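Putative DNA helicase (Lactobacillus plantarum, PDB 3DMN) is of unknown function but probably belongs to an ATP-driven DNA-unwinding enzyme, contributing its C-terminal, UvrD-like part of the P-loop NTPase motor. Local coordinates at residues P41-E44 / A45-Q49; K69-A72 / E73-L77; A123-E126 / N127-E131; Q135-Y138 / T139-R143; R162-H165 / A166-T169. All coordinates share one frame; numbering follows the deposited sequence.

Contact 1 (P41-E44 / A45-Q49); sequences PNFE and AGVDQ
P41 lays the CD corner of its ring against the methyl group of A45, with CD and CB 3.7 Å apart. The rigid ring suits a chain that has just left strand 36-40 and is about to coil into helix 43-59. N42 is the N-cap of that helix. Its CG stands between the backbone N and the carbonyl carbon (chi1 48°), which folds the short amide back over the helix end. There OD1 accepts the A45 N-H at 2.9 Å, almost in line with its own C=O bond. The backbone O of N42 takes the next amide, G46 N, also at 2.9 Å, and the small glycine fits this buried step of the helix. F43 continues the pattern, its O receiving V47 N in the carbonyl plane. Its ring, with CG anti to the backbone N (chi1 176°), lies beneath V47 CG2. This methyl sits 4.0 Å from the ring centroid, over one face though displaced toward the rim, a CH-pi contact; both residues also pack on A80 of helix 71-82. E44 carries the pattern on by accepting D48 N at its O, 2.9 Å away. Its bent side chain leaves OE1 for a salt bridge to R84, which D48 OD1 also engages, so the two acids, 5.6 Å apart between OE1 and OD1, are held by one guanidinium. The asparagine thus gives A45 N-H, near the helix start, the acceptor that no preceding turn supplies, and an acid in the first turn would probably interact favourably with the helix dipole, while R84 probably offsets the repulsion between E44 and D48.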
# COMPACT_ATOMS: atom_id res chain seq x y z
N PRO A 41 -9.95 8.88 9.51
CA PRO A 41 -11.38 8.80 9.81
C PRO A 41 -12.33 8.72 8.65
O PRO A 41 -13.50 8.38 8.85
CB PRO A 41 -11.65 10.12 10.58
CG PRO A 41 -10.57 11.08 9.99
CD PRO A 41 -9.37 10.19 9.84
N ASN A 42 -11.89 9.11 7.45
CA ASN A 42 -12.79 9.13 6.30
C ASN A 42 -11.98 9.12 5.03
O ASN A 42 -10.73 9.28 5.08
CB ASN A 42 -13.77 10.33 6.33
CG ASN A 42 -13.05 11.63 6.62
OD1 ASN A 42 -12.11 11.98 5.89
ND2 ASN A 42 -13.44 12.32 7.68
N PHE A 43 -12.69 8.98 3.90
CA PHE A 43 -12.04 8.80 2.60
C PHE A 43 -11.10 9.98 2.27
O PHE A 43 -9.94 9.74 1.91
CB PHE A 43 -13.11 8.65 1.54
CG PHE A 43 -12.57 8.56 0.15
CD1 PHE A 43 -12.21 7.34 -0.38
CD2 PHE A 43 -12.46 9.72 -0.63
CE1 PHE A 43 -11.73 7.26 -1.70
CE2 PHE A 43 -12.00 9.66 -1.95
CZ PHE A 43 -11.60 8.44 -2.47
N GLU A 44 -11.58 11.21 2.46
CA GLU A 44 -10.80 12.41 2.14
C GLU A 44 -9.56 12.50 3.04
O GLU A 44 -8.47 12.87 2.57
CB GLU A 44 -11.66 13.67 2.21
CG GLU A 44 -12.75 13.71 1.12
CD GLU A 44 -12.23 13.75 -0.33
OE1 GLU A 44 -11.13 14.28 -0.61
OE2 GLU A 44 -12.96 13.25 -1.23
N ALA A 45 -9.69 12.12 4.32
CA ALA A 45 -8.49 12.07 5.17
C ALA A 45 -7.49 10.99 4.73
O ALA A 45 -6.25 11.14 4.84
CB ALA A 45 -8.88 11.88 6.60
N GLY A 46 -8.03 9.86 4.25
CA GLY A 46 -7.15 8.83 3.68
C GLY A 46 -6.38 9.36 2.49
O GLY A 46 -5.18 9.14 2.38
N VAL A 47 -7.08 10.08 1.61
CA VAL A 47 -6.43 10.64 0.42
C VAL A 47 -5.36 11.68 0.87
O VAL A 47 -4.28 11.71 0.30
CB VAL A 47 -7.49 11.27 -0.49
CG1 VAL A 47 -6.83 12.02 -1.64
CG2 VAL A 47 -8.44 10.17 -1.04
N ASP A 48 -5.66 12.49 1.89
CA ASP A 48 -4.64 13.41 2.44
C ASP A 48 -3.35 12.62 2.76
O ASP A 48 -2.22 13.07 2.49
CB ASP A 48 -5.11 14.02 3.76
CG ASP A 48 -6.21 15.09 3.61
OD1 ASP A 48 -6.57 15.47 2.46
OD2 ASP A 48 -6.63 15.65 4.66
N GLN A 49 -3.52 11.47 3.41
CA GLN A 49 -2.33 10.72 3.81
C GLN A 49 -1.58 10.17 2.62
O GLN A 49 -0.34 10.11 2.63
CB GLN A 49 -2.64 9.62 4.83
CG GLN A 49 -1.39 8.83 5.25
CD GLN A 49 -0.25 9.67 5.84
OE1 GLN A 49 -0.46 10.71 6.48
NE2 GLN A 49 0.98 9.20 5.62

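Contact 2 (K69-A72 / E73-L77); sequences KSLA and ECEAL. With ACT (acetate ion), chain E.
S70 caps helix 71-82 by offering OG to the E73 N-H, 3.2 Å away and nearly straight at 164°. With OG between the backbone N and the carbonyl carbon (chi1 67°), the hydroxyl hangs over the first turn and also touches E73 CG. The spacing S-L-A-E is that of a capping box, but the returning bond is not made: E73 OE1 lies 4.4 Å from S70 N and instead takes a proton from a water, which accepts from K69 N at 2.8 Å. A second water bonds to S70 OG and donates to an acetate ion, probably from the crystallisation liquor. K69 NZ grips the same acetate, reaching OXT at 2.8 Å. One turn on, E75 crosses L71, laying OE2 3.6 Å from the L71 CD2 methyl, while its backbone N bonds to L71 O.

Further out, N127 O accepts from K69 NZ, and the N127 side chain lies beside the E73 carboxylate. The lysine is long enough to span to that loop from the end of strand 64-68. On the inner side, the small, buried C74 packs against L90 of strand 88-90 and against V104 and P106, fitting the helix to the sheet.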
# COMPACT_ATOMS: atom_id res chain seq x y z
N LYS A 69 -7.36 -2.68 -3.84
CA LYS A 69 -7.81 -4.07 -3.91
C LYS A 69 -8.46 -4.37 -5.24
O LYS A 69 -8.21 -5.43 -5.83
CB LYS A 69 -8.77 -4.38 -2.77
CG LYS A 69 -9.25 -5.83 -2.79
CD LYS A 69 -10.13 -6.19 -1.55
CE LYS A 69 -11.40 -5.37 -1.51
NZ LYS A 69 -12.33 -5.89 -0.41
N SER A 70 -9.39 -3.49 -5.64
CA SER A 70 -10.23 -3.75 -6.78
C SER A 70 -10.17 -2.60 -7.75
O SER A 70 -9.78 -1.48 -7.37
CB SER A 70 -11.70 -3.88 -6.30
OG SER A 70 -12.16 -2.61 -5.82
N LEU A 71 -10.63 -2.83 -8.99
CA LEU A 71 -10.69 -1.70 -9.93
C LEU A 71 -11.55 -0.55 -9.39
O LEU A 71 -11.18 0.60 -9.55
CB LEU A 71 -11.18 -2.14 -11.30
CG LEU A 71 -11.28 -1.00 -12.31
CD1 LEU A 71 -9.87 -0.43 -12.59
CD2 LEU A 71 -11.95 -1.49 -13.57
N ALA A 72 -12.72 -0.85 -8.83
CA ALA A 72 -13.67 0.21 -8.43
C ALA A 72 -12.97 1.11 -7.38
O ALA A 72 -13.06 2.36 -7.42
CB ALA A 72 -14.91 -0.40 -7.83
N GLU A 73 -12.28 0.49 -6.43
CA GLU A 73 -11.59 1.27 -5.37
C GLU A 73 -10.45 2.09 -5.95
O GLU A 73 -10.25 3.24 -5.58
CB GLU A 73 -11.15 0.35 -4.25
CG GLU A 73 -12.40 -0.19 -3.59
CD GLU A 73 -12.14 -1.11 -2.40
OE1 GLU A 73 -10.95 -1.42 -2.13
OE2 GLU A 73 -13.17 -1.48 -1.73
N CYS A 74 -9.71 1.50 -6.88
CA CYS A 74 -8.67 2.24 -7.62
C CYS A 74 -9.20 3.41 -8.41
O CYS A 74 -8.55 4.46 -8.42
CB CYS A 74 -7.90 1.30 -8.56
SG CYS A 74 -6.83 0.13 -7.65
N GLU A 75 -10.37 3.24 -9.05
CA GLU A 75 -10.98 4.35 -9.80
C GLU A 75 -11.34 5.49 -8.84
O GLU A 75 -11.11 6.65 -9.17
CB GLU A 75 -12.23 3.83 -10.52
CG GLU A 75 -11.82 3.06 -11.72
CD GLU A 75 -12.96 2.33 -12.38
OE1 GLU A 75 -13.99 2.10 -11.71
OE2 GLU A 75 -12.82 1.98 -13.58
N ALA A 76 -11.92 5.15 -7.69
CA ALA A 76 -12.36 6.19 -6.72
C ALA A 76 -11.12 6.95 -6.22
O ALA A 76 -11.14 8.18 -6.12
CB ALA A 76 -13.08 5.57 -5.57
N LEU A 77 -10.04 6.23 -5.94
CA LEU A 77 -8.81 6.88 -5.42
C LEU A 77 -8.21 7.75 -6.50
O LEU A 77 -7.74 8.86 -6.21
CB LEU A 77 -7.81 5.83 -4.93
CG LEU A 77 -6.49 6.46 -4.47
CD1 LEU A 77 -6.74 7.41 -3.28
CD2 LEU A 77 -5.43 5.41 -4.14
C ACT E . -15.03 -4.27 -1.55
O ACT E . -14.16 -4.48 -2.43
OXT ACT E . -14.81 -4.68 -0.37
CH3 ACT E . -16.27 -3.58 -1.98
O HOH W 1 -8.33 -0.57 -2.28
O HOH W 2 -14.57 -2.89 -4.57

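Contact 3 (A123-E126 / N127-E131); sequences ANQE and NYQRE. With ACT (acetate ion), chain B.
N124 O accepts the Y128 N-H at 3.0 Å across a single helix-like turn, Q125 to N127, that is too short to count as a regular helix. The bond is bent, 141° at the hydrogen, as the chain opens out at Y128. Over the same turn N124 OD1 takes the N127 N-H at 2.8 Å, with the donor well tilted from the amide plane. The carbonyl and the side chain of one asparagine thus hold successive amides, which is an Asx motif. The amide's other end is fixed by V153, whose O accepts from ND2.

The turn lies in the loop between strand 118-121 and helix 134-141, in the UvrD-like helicase C-terminal region. Its leading N-H groups point at an acetate ion, probably from the crystallisation liquor: Q125 N reaches one carboxylate oxygen at 3.0 Å and E126 N the other at 2.8 Å.

Q125 and Q129 run side by side on the outer surface, Q129 OE1 lying 3.6 Å from Q125 CG, and their flexible polar chains suit an exposed place. Y128 turns inward. Its CD2 packs 3.7 Å from A123 CA, N124 O lies near the ring's edge, and the aromatic side chain reaches L136, L137 and I140 of helix 134-141.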
# COMPACT_ATOMS: atom_id res chain seq x y z
N ALA A 123 -6.47 -0.39 3.58
CA ALA A 123 -6.27 -1.66 4.27
C ALA A 123 -7.14 -1.73 5.53
O ALA A 123 -6.62 -1.91 6.65
CB ALA A 123 -4.78 -1.77 4.69
N ASN A 124 -8.46 -1.59 5.34
CA ASN A 124 -9.34 -1.41 6.46
C ASN A 124 -10.16 -2.66 6.76
O ASN A 124 -9.92 -3.74 6.18
CB ASN A 124 -10.25 -0.19 6.27
CG ASN A 124 -11.28 -0.40 5.16
OD1 ASN A 124 -11.25 -1.41 4.46
ND2 ASN A 124 -12.22 0.56 5.01
N GLN A 125 -11.10 -2.55 7.69
CA GLN A 125 -11.88 -3.72 8.11
C GLN A 125 -12.81 -4.15 6.98
O GLN A 125 -12.92 -5.36 6.70
CB GLN A 125 -12.67 -3.29 9.34
CG GLN A 125 -13.50 -4.30 9.92
CD GLN A 125 -14.18 -3.71 11.14
OE1 GLN A 125 -13.53 -3.50 12.17
NE2 GLN A 125 -15.45 -3.36 11.00
N GLU A 126 -13.45 -3.19 6.32
CA GLU A 126 -14.41 -3.56 5.30
C GLU A 126 -13.74 -4.31 4.16
O GLU A 126 -14.31 -5.28 3.62
CB GLU A 126 -15.14 -2.34 4.75
CG GLU A 126 -16.28 -2.81 3.88
CD GLU A 126 -17.16 -1.70 3.43
OE1 GLU A 126 -16.97 -0.56 3.90
OE2 GLU A 126 -18.04 -2.00 2.58
N ASN A 127 -12.55 -3.84 3.79
CA ASN A 127 -11.86 -4.39 2.62
C ASN A 127 -11.11 -5.69 2.91
O ASN A 127 -10.87 -6.51 1.97
CB ASN A 127 -10.87 -3.36 2.04
CG ASN A 127 -11.58 -2.33 1.17
OD1 ASN A 127 -11.21 -1.14 1.17
ND2 ASN A 127 -12.53 -2.79 0.39
N TYR A 128 -10.65 -5.85 4.17
CA TYR A 128 -9.85 -7.01 4.49
C TYR A 128 -10.33 -7.57 5.81
O TYR A 128 -9.68 -7.41 6.83
CB TYR A 128 -8.36 -6.60 4.56
CG TYR A 128 -7.82 -6.15 3.22
CD1 TYR A 128 -7.35 -7.09 2.27
CD2 TYR A 128 -7.76 -4.80 2.89
CE1 TYR A 128 -6.86 -6.67 1.04
CE2 TYR A 128 -7.26 -4.35 1.62
CZ TYR A 128 -6.81 -5.30 0.71
OH TYR A 128 -6.31 -4.88 -0.52
N GLN A 129 -11.48 -8.28 5.75
CA GLN A 129 -12.17 -8.74 6.91
C GLN A 129 -12.00 -10.26 7.08
O GLN A 129 -11.97 -10.77 8.20
CB GLN A 129 -13.68 -8.45 6.71
CG GLN A 129 -14.61 -9.11 7.69
CD GLN A 129 -14.75 -8.31 8.95
OE1 GLN A 129 -15.39 -7.25 8.95
NE2 GLN A 129 -14.16 -8.79 10.03
N ARG A 130 -11.84 -10.97 5.97
CA ARG A 130 -11.95 -12.42 6.01
C ARG A 130 -10.60 -13.08 6.13
O ARG A 130 -9.63 -12.61 5.55
CB ARG A 130 -12.65 -12.95 4.74
CG ARG A 130 -14.02 -12.37 4.56
CD ARG A 130 -14.76 -13.11 3.44
NE ARG A 130 -15.00 -14.51 3.74
CZ ARG A 130 -15.97 -14.98 4.51
NH1 ARG A 130 -16.83 -14.13 5.11
NH2 ARG A 130 -16.09 -16.29 4.68
N GLU A 131 -10.56 -14.21 6.85
CA GLU A 131 -9.34 -15.00 6.92
C GLU A 131 -8.83 -15.36 5.54
O GLU A 131 -7.60 -15.40 5.32
CB GLU A 131 -9.52 -16.26 7.73
CG GLU A 131 -9.72 -15.94 9.21
CD GLU A 131 -8.45 -15.37 9.86
OE1 GLU A 131 -7.41 -16.04 9.83
OE2 GLU A 131 -8.53 -14.24 10.36
C ACT B . -13.68 0.04 8.20
O ACT B . -12.56 -0.17 8.69
OXT ACT B . -14.20 -0.75 7.39
CH3 ACT B . -14.29 1.23 8.62

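Contact 4 (Q135-Y138 / T139-R143); sequences QLLY and TICSR. With ACT (acetate ion), chain G.
Q135 O is held twice by T139, whose backbone N and hydroxyl OG1 approach the carbonyl from opposite faces of its plane, each at 2.8 Å. This lies in helix 134-141, the crossing helix of the beta-alpha-beta unit formed with strands 118-121 and 147-153. The sequence QLLYTICSR resembles motif VI of UvrD-like helicases, where the arginine contacts nucleotide phosphates; R143 probably corresponds to it.

Threonine suits position 139 because OG1, anti to the carbonyl carbon (chi1 -60°), folds back toward the preceding turn while CG2 faces a bound acetate ion. The Q135 amide curls round at chi2 to give OG1 a second, weak bond, from NE2 at 3.1 Å. A similar double hold recurs nearly one turn on, where Y138 O accepts S142 N at 2.9 Å and, in the conformer described, S142 OG as well. That hydroxyl then lies over one face of the Y138 ring, displaced toward the rim, but S142 has two conformers, so the detail is tentative. Between these turns, L136 CG meets I140 CD1 at 3.9 Å, and the buried I140 and C141 press on V120 of the sheet.

R143 gathers the acetate, probably from the crystallisation liquor, at the edge of its guanidinium. NE points almost straight at OXT, 3.0 Å away (172°), and NH1 is held by L113 O, which fixes how the group is turned. The ion's methyl carbon turns back to the helix and rests 3.4 Å from I140 CG1.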
# COMPACT_ATOMS: atom_id res chain seq x y z
N GLN A 135 -4.08 -13.97 2.27
CA GLN A 135 -3.12 -14.23 1.18
C GLN A 135 -3.02 -12.98 0.30
O GLN A 135 -1.92 -12.55 -0.07
CB GLN A 135 -3.58 -15.43 0.35
CG GLN A 135 -2.67 -15.71 -0.81
CD GLN A 135 -1.26 -16.05 -0.34
OE1 GLN A 135 -1.09 -16.78 0.64
NE2 GLN A 135 -0.26 -15.54 -1.03
N LEU A 136 -4.17 -12.40 -0.03
CA LEU A 136 -4.19 -11.15 -0.82
C LEU A 136 -3.43 -10.01 -0.14
O LEU A 136 -2.58 -9.38 -0.77
CB LEU A 136 -5.65 -10.74 -1.08
CG LEU A 136 -5.79 -9.40 -1.80
CD1 LEU A 136 -5.27 -9.50 -3.22
CD2 LEU A 136 -7.27 -8.97 -1.81
N LEU A 137 -3.74 -9.74 1.13
CA LEU A 137 -3.10 -8.63 1.80
C LEU A 137 -1.60 -8.87 1.91
O LEU A 137 -0.81 -7.95 1.67
CB LEU A 137 -3.73 -8.42 3.19
CG LEU A 137 -3.21 -7.22 3.97
CD1 LEU A 137 -3.44 -5.91 3.20
CD2 LEU A 137 -3.90 -7.20 5.33
N TYR A 138 -1.22 -10.10 2.21
CA TYR A 138 0.20 -10.48 2.24
C TYR A 138 0.87 -10.20 0.88
O TYR A 138 1.93 -9.58 0.80
CB TYR A 138 0.29 -11.97 2.55
CG TYR A 138 1.67 -12.52 2.34
CD1 TYR A 138 2.66 -12.29 3.29
CD2 TYR A 138 1.97 -13.25 1.21
CE1 TYR A 138 3.96 -12.84 3.10
CE2 TYR A 138 3.23 -13.77 1.00
CZ TYR A 138 4.22 -13.55 1.94
OH TYR A 138 5.48 -14.09 1.70
N THR A 139 0.25 -10.71 -0.17
CA THR A 139 0.80 -10.53 -1.52
C THR A 139 0.96 -9.05 -1.89
O THR A 139 1.96 -8.66 -2.43
CB THR A 139 -0.07 -11.26 -2.53
OG1 THR A 139 -0.06 -12.64 -2.17
CG2 THR A 139 0.50 -11.11 -3.93
N ILE A 140 -0.05 -8.24 -1.60
CA ILE A 140 0.04 -6.81 -1.90
C ILE A 140 1.20 -6.17 -1.16
O ILE A 140 2.02 -5.45 -1.74
CB ILE A 140 -1.26 -6.13 -1.53
CG1 ILE A 140 -2.38 -6.62 -2.48
CG2 ILE A 140 -1.11 -4.61 -1.59
CD1 ILE A 140 -3.79 -6.08 -2.06
N CYS A 141 1.26 -6.42 0.14
CA CYS A 141 2.29 -5.77 0.95
C CYS A 141 3.68 -6.24 0.52
O CYS A 141 4.64 -5.45 0.56
CB CYS A 141 2.04 -6.08 2.42
SG CYS A 141 0.64 -5.23 3.12
N SER A 142 3.78 -7.50 0.09
CA SER A 142 5.05 -8.12 -0.25
C SER A 142 5.63 -7.57 -1.58
O SER A 142 6.77 -7.87 -1.92
CB SER A 142 4.93 -9.65 -0.26
OG SER A 142 4.65 -10.14 1.05
N ARG A 143 4.84 -6.76 -2.30
CA ARG A 143 5.32 -6.12 -3.54
C ARG A 143 6.32 -5.01 -3.22
O ARG A 143 7.02 -4.57 -4.12
CB ARG A 143 4.17 -5.51 -4.33
CG ARG A 143 3.06 -6.50 -4.66
CD ARG A 143 3.33 -7.19 -5.93
NE ARG A 143 2.33 -8.21 -6.22
CZ ARG A 143 2.62 -9.31 -6.92
NH1 ARG A 143 3.86 -9.49 -7.38
NH2 ARG A 143 1.67 -10.22 -7.15
C ACT G . -1.06 -8.59 -5.62
O ACT G . -0.57 -9.35 -6.48
OXT ACT G . -0.43 -7.57 -5.36
CH3 ACT G . -2.34 -8.92 -4.95

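Contact 5 (R162-H165 / A166-T169); sequences RVNH and ALYT
H165 and Y168 meet as an offset edge-to-face pair, the tyrosine turning its edge to the imidazole face, with centroids 5.9 Å apart and planes at 62°. Their side chains run alongside each other in the same direction, bringing Y168 OH to 3.6 Å from H165 CD2. One face of the tyrosine ring has H165 O above it, set toward the rim. At its edge a water lies in plane, bridging OH, at 2.7 Å, and V163 O. That carbonyl in turn sits in the plane of the imidazole, at its edge. V163 packs on the phenol obliquely, CG1 lying 3.9 Å from CE2. Y168 reaches these partners because its CG stands between the backbone N and the carbonyl carbon (chi1 63°), which folds the large ring back over the turn. A tyrosine serves here by burying its ring while sending its hydroxyl to water.

The turn itself is organised by N164. Its OD1 accepts the A166 N-H at 3.0 Å, the donor standing above the amide plane. Its backbone O takes the L167 N-H at 2.9 Å. L167 sets its branched end beside N164 CB and also touches D13 and E17, while V163 rests on F14, so the aliphatic side chains fit this turn to helix 9-16. E17 additionally accepts from N164 N. An Asx turn, side-chain oxygen to the amide two residues on, here leads into a short 3-10 turn before the chain straightens into strand 169-170 at the edge of the parallel sheet.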
# COMPACT_ATOMS: atom_id res chain seq x y z
N ARG A 162 -2.91 -9.48 14.54
CA ARG A 162 -1.94 -10.48 15.01
C ARG A 162 -0.51 -10.02 14.86
O ARG A 162 0.38 -10.58 15.48
CB ARG A 162 -2.12 -11.82 14.30
CG ARG A 162 -1.73 -11.88 12.81
CD ARG A 162 -1.98 -13.28 12.22
NE ARG A 162 -1.47 -14.35 13.11
CZ ARG A 162 -0.18 -14.67 13.21
NH1 ARG A 162 0.73 -14.03 12.50
NH2 ARG A 162 0.21 -15.63 14.04
N VAL A 163 -0.27 -9.01 14.03
CA VAL A 163 1.13 -8.59 13.78
C VAL A 163 1.72 -7.95 15.03
O VAL A 163 1.09 -7.13 15.66
CB VAL A 163 1.21 -7.62 12.59
CG1 VAL A 163 2.65 -7.20 12.35
CG2 VAL A 163 0.65 -8.29 11.33
N ASN A 164 2.95 -8.32 15.35
CA ASN A 164 3.67 -7.75 16.47
C ASN A 164 3.75 -6.23 16.30
O ASN A 164 4.26 -5.73 15.27
CB ASN A 164 5.04 -8.42 16.49
CG ASN A 164 5.91 -8.04 17.66
OD1 ASN A 164 5.75 -6.97 18.27
ND2 ASN A 164 6.89 -8.88 17.95
N HIS A 165 3.29 -5.48 17.31
CA HIS A 165 3.29 -4.01 17.17
C HIS A 165 4.68 -3.40 16.98
O HIS A 165 4.80 -2.30 16.44
CB HIS A 165 2.62 -3.33 18.35
CG HIS A 165 1.13 -3.52 18.39
ND1 HIS A 165 0.30 -2.76 19.19
CD2 HIS A 165 0.33 -4.38 17.72
CE1 HIS A 165 -0.95 -3.16 19.01
NE2 HIS A 165 -0.96 -4.14 18.13
N ALA A 166 5.72 -4.13 17.38
CA ALA A 166 7.09 -3.65 17.18
C ALA A 166 7.49 -3.53 15.69
O ALA A 166 8.45 -2.83 15.33
CB ALA A 166 8.07 -4.58 17.89
N LEU A 167 6.79 -4.29 14.85
CA LEU A 167 7.19 -4.43 13.42
C LEU A 167 6.70 -3.31 12.52
O LEU A 167 6.97 -3.31 11.32
CB LEU A 167 6.71 -5.79 12.86
CG LEU A 167 7.38 -7.00 13.54
CD1 LEU A 167 6.77 -8.29 13.01
CD2 LEU A 167 8.87 -7.02 13.29
N TYR A 168 5.90 -2.40 13.07
CA TYR A 168 5.44 -1.28 12.26
C TYR A 168 5.17 -0.08 13.12
O TYR A 168 5.05 -0.23 14.36
CB TYR A 168 4.17 -1.67 11.47
CG TYR A 168 2.97 -2.02 12.32
CD1 TYR A 168 1.96 -1.06 12.53
CD2 TYR A 168 2.80 -3.31 12.85
CE1 TYR A 168 0.81 -1.38 13.29
CE2 TYR A 168 1.65 -3.63 13.62
CZ TYR A 168 0.67 -2.66 13.81
OH TYR A 168 -0.50 -2.90 14.52
N THR A 169 5.05 1.10 12.49
CA THR A 169 4.60 2.28 13.22
C THR A 169 3.12 2.54 12.94
O THR A 169 2.61 2.19 11.86
CB THR A 169 5.42 3.53 12.89
OG1 THR A 169 5.18 3.92 11.53
CG2 THR A 169 6.93 3.25 13.14
O HOH W 3 -0.95 -5.47 15.05

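In the fold
From the N terminus the contacts follow in series, none nested or crossing, and each is local, joining residues a few places apart. Contact 1 turns strand 36-40 into helix 43-59, and contact 2 turns strand 64-68 into helix 71-82; the two touch where F43 and V47 meet A76 and L77. Contact 3, in the loop after strand 118-121, ties back to contact 2 through N127 and K69, and forward to contact 4 through Y128. Contact 4 lies on the crossing helix that leads to strand 147-153. Contact 5, its centre about 27 Å from that of contact 2, touches none of the others and leads into edge strand 169-170.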